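Local coordinates for protein DegT/DnrJ/EryC1/StrS aminotransferase (Brucella abortus 2308, PDB 4QGR) that probably acts as a pyridoxal-phosphate-dependent aminotransferase of the DegT/DnrJ/EryC1/StrS family, at residues A[97-101]-A[102-106]. Sequence-based numbering, arbitrary orientation.
Sequences EVVAL and VGAEP
Val99 meets Pro106 where helix 94-101 ends and the chain doubles back into strand 105-109. One methyl does the touching: CG1, anti to the backbone N (chi1 175°), lies 3.3 Å from Pro106 N and also reaches Pro106 CD and the CB of Ala104, the latter at 3.8 Å. Val102 sets its CG2 3.3 Å from Val99 O.

Backbone bonds hold the bend. Val102 N donates to Val98 O in a last helical bond (3.1 Å, 157° at the hydrogen). Gly103 N then turns to Ala100 O at 2.9 Å, approaching from above the carbonyl plane, 67° out of it. A weak bond from Ala104 N to Val99 O (3.1 Å) completes a Schellman motif, whose positive phi falls on Gly103, a residue without a CB to strike the preceding carbonyl. Ala100 CA adds a C-H...O contact to Ala104 O, 3.6 Å away.

Farther out, Val99 packs on Val85 and Pro106 on Val87, both of strand 83-88, within the beta-alpha-beta unit that runs on into strand 105-109, while Val98 touches Thr67, which binds the cofactor. The carbonyls of Val98, Ala100 and, weakly, Val99 thus find donors within the turn, and the Val99 CG1 methyl packs against the start of the strand.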
ATOM      1  N   GLU A  97       8.639   9.819   8.047  1.00 12.37           N
ATOM      2  CA  GLU A  97       7.494   9.164   8.599  1.00 12.75           C
ATOM      3  C   GLU A  97       7.695   7.670   8.794  1.00 12.67           C
ATOM      4  O   GLU A  97       7.277   7.131   9.829  1.00 13.39           O
ATOM      5  CB  GLU A  97       6.301   9.408   7.693  1.00 13.64           C
ATOM      6  CG  GLU A  97       5.019   8.715   8.130  1.00 14.51           C
ATOM      7  CD  GLU A  97       3.939   8.926   7.066  1.00 15.66           C
ATOM      8  OE1 GLU A  97       4.129   8.448   5.935  1.00 16.61           O
ATOM      9  OE2 GLU A  97       2.946   9.663   7.367  1.00 16.26           O
ATOM     10  N   VAL A  98       8.342   7.013   7.827  1.00 12.01           N
ATOM     11  CA  VAL A  98       8.543   5.565   7.910  1.00 12.12           C
ATOM     12  C   VAL A  98       9.416   5.176   9.110  1.00 12.16           C
ATOM     13  O   VAL A  98       9.213   4.110   9.713  1.00 12.69           O
ATOM     14  CB  VAL A  98       9.094   4.924   6.624  1.00 12.03           C
ATOM     15  CG1 VAL A  98       8.122   5.137   5.473  1.00 12.60           C
ATOM     16  CG2 VAL A  98      10.503   5.419   6.287  1.00 12.24           C
ATOM     17  N   VAL A  99      10.318   6.077   9.486  1.00 12.07           N
ATOM     18  CA  VAL A  99      11.201   5.866  10.620  1.00 12.56           C
ATOM     19  C   VAL A  99      10.385   5.810  11.925  1.00 13.42           C
ATOM     20  O   VAL A  99      10.512   4.869  12.699  1.00 13.68           O
ATOM     21  CB  VAL A  99      12.298   6.953  10.662  1.00 12.60           C
ATOM     22  CG1 VAL A  99      13.156   6.827  11.922  1.00 13.22           C
ATOM     23  CG2 VAL A  99      13.150   6.938   9.430  1.00 11.92           C
ATOM     24  N   ALA A 100       9.501   6.799  12.136  1.00 13.69           N
ATOM     25  CA  ALA A 100       8.534   6.777  13.233  1.00 14.81           C
ATOM     26  C   ALA A 100       7.578   5.603  13.222  1.00 15.54           C
ATOM     27  O   ALA A 100       7.272   5.002  14.274  1.00 16.08           O
ATOM     28  CB  ALA A 100       7.770   8.094  13.254  1.00 15.72           C
ATOM     29  N   LEU A 101       7.070   5.282  12.049  1.00 16.17           N
ATOM     30  CA  LEU A 101       6.155   4.166  11.888  1.00 17.07           C
ATOM     31  C   LEU A 101       6.736   2.877  12.427  1.00 17.29           C
ATOM     32  O   LEU A 101       6.043   2.170  13.174  1.00 17.55           O
ATOM     33  CB  LEU A 101       5.757   4.012  10.432  1.00 18.35           C
ATOM     34  CG  LEU A 101       4.613   3.033  10.218  1.00 20.89           C
ATOM     35  CD1 LEU A 101       3.308   3.690  10.613  1.00 21.82           C
ATOM     36  CD2 LEU A 101       4.537   2.622   8.754  1.00 20.84           C
ATOM     37  N   VAL A 102       8.014   2.601  12.133  1.00 16.16           N
ATOM     38  CA  VAL A 102       8.661   1.372  12.672  1.00 16.37           C
ATOM     39  C   VAL A 102       9.111   1.473  14.132  1.00 16.78           C
ATOM     40  O   VAL A 102       9.649   0.506  14.686  1.00 17.17           O
ATOM     41  CB  VAL A 102       9.808   0.840  11.797  1.00 16.25           C
ATOM     42  CG1 VAL A 102       9.292   0.516  10.400  1.00 16.28           C
ATOM     43  CG2 VAL A 102      11.025   1.779  11.751  1.00 16.01           C
ATOM     44  N   GLY A 103       8.931   2.637  14.740  1.00 16.03           N
ATOM     45  CA  GLY A 103       9.189   2.829  16.151  1.00 16.10           C
ATOM     46  C   GLY A 103      10.553   3.433  16.458  1.00 15.77           C
ATOM     47  O   GLY A 103      10.861   3.649  17.635  1.00 16.13           O
ATOM     48  N   ALA A 104      11.349   3.714  15.427  1.00 14.43           N
ATOM     49  CA  ALA A 104      12.641   4.393  15.534  1.00 14.33           C
ATOM     50  C   ALA A 104      12.391   5.891  15.566  1.00 14.67           C
ATOM     51  O   ALA A 104      11.237   6.328  15.505  1.00 14.66           O
ATOM     52  CB  ALA A 104      13.568   3.997  14.382  1.00 13.91           C
ATOM     53  N   GLU A 105      13.451   6.685  15.711  1.00 14.53           N
ATOM     54  CA  GLU A 105      13.320   8.143  15.700  1.00 14.77           C
ATOM     55  C   GLU A 105      14.107   8.712  14.553  1.00 14.18           C
ATOM     56  O   GLU A 105      15.248   8.357  14.355  1.00 14.50           O
ATOM     57  CB  GLU A 105      13.840   8.813  16.970  1.00 15.82           C
ATOM     58  CG  GLU A 105      13.113   8.442  18.232  1.00 17.20           C
ATOM     59  CD  GLU A 105      13.422   9.390  19.370  1.00 18.47           C
ATOM     60  OE1 GLU A 105      14.032  10.467  19.170  1.00 19.38           O
ATOM     61  OE2 GLU A 105      13.091   9.044  20.501  1.00 19.75           O
ATOM     62  N   PRO A 106      13.484   9.566  13.765  1.00 14.12           N
ATOM     63  CA  PRO A 106      14.272  10.341  12.827  1.00 14.06           C
ATOM     64  C   PRO A 106      15.099  11.389  13.543  1.00 13.92           C
ATOM     65  O   PRO A 106      14.726  11.884  14.634  1.00 15.53           O
ATOM     66  CB  PRO A 106      13.222  10.991  11.924  1.00 14.39           C
ATOM     67  CG  PRO A 106      12.016  11.129  12.811  1.00 14.99           C
ATOM     68  CD  PRO A 106      12.058   9.929  13.743  1.00 14.36           C
TER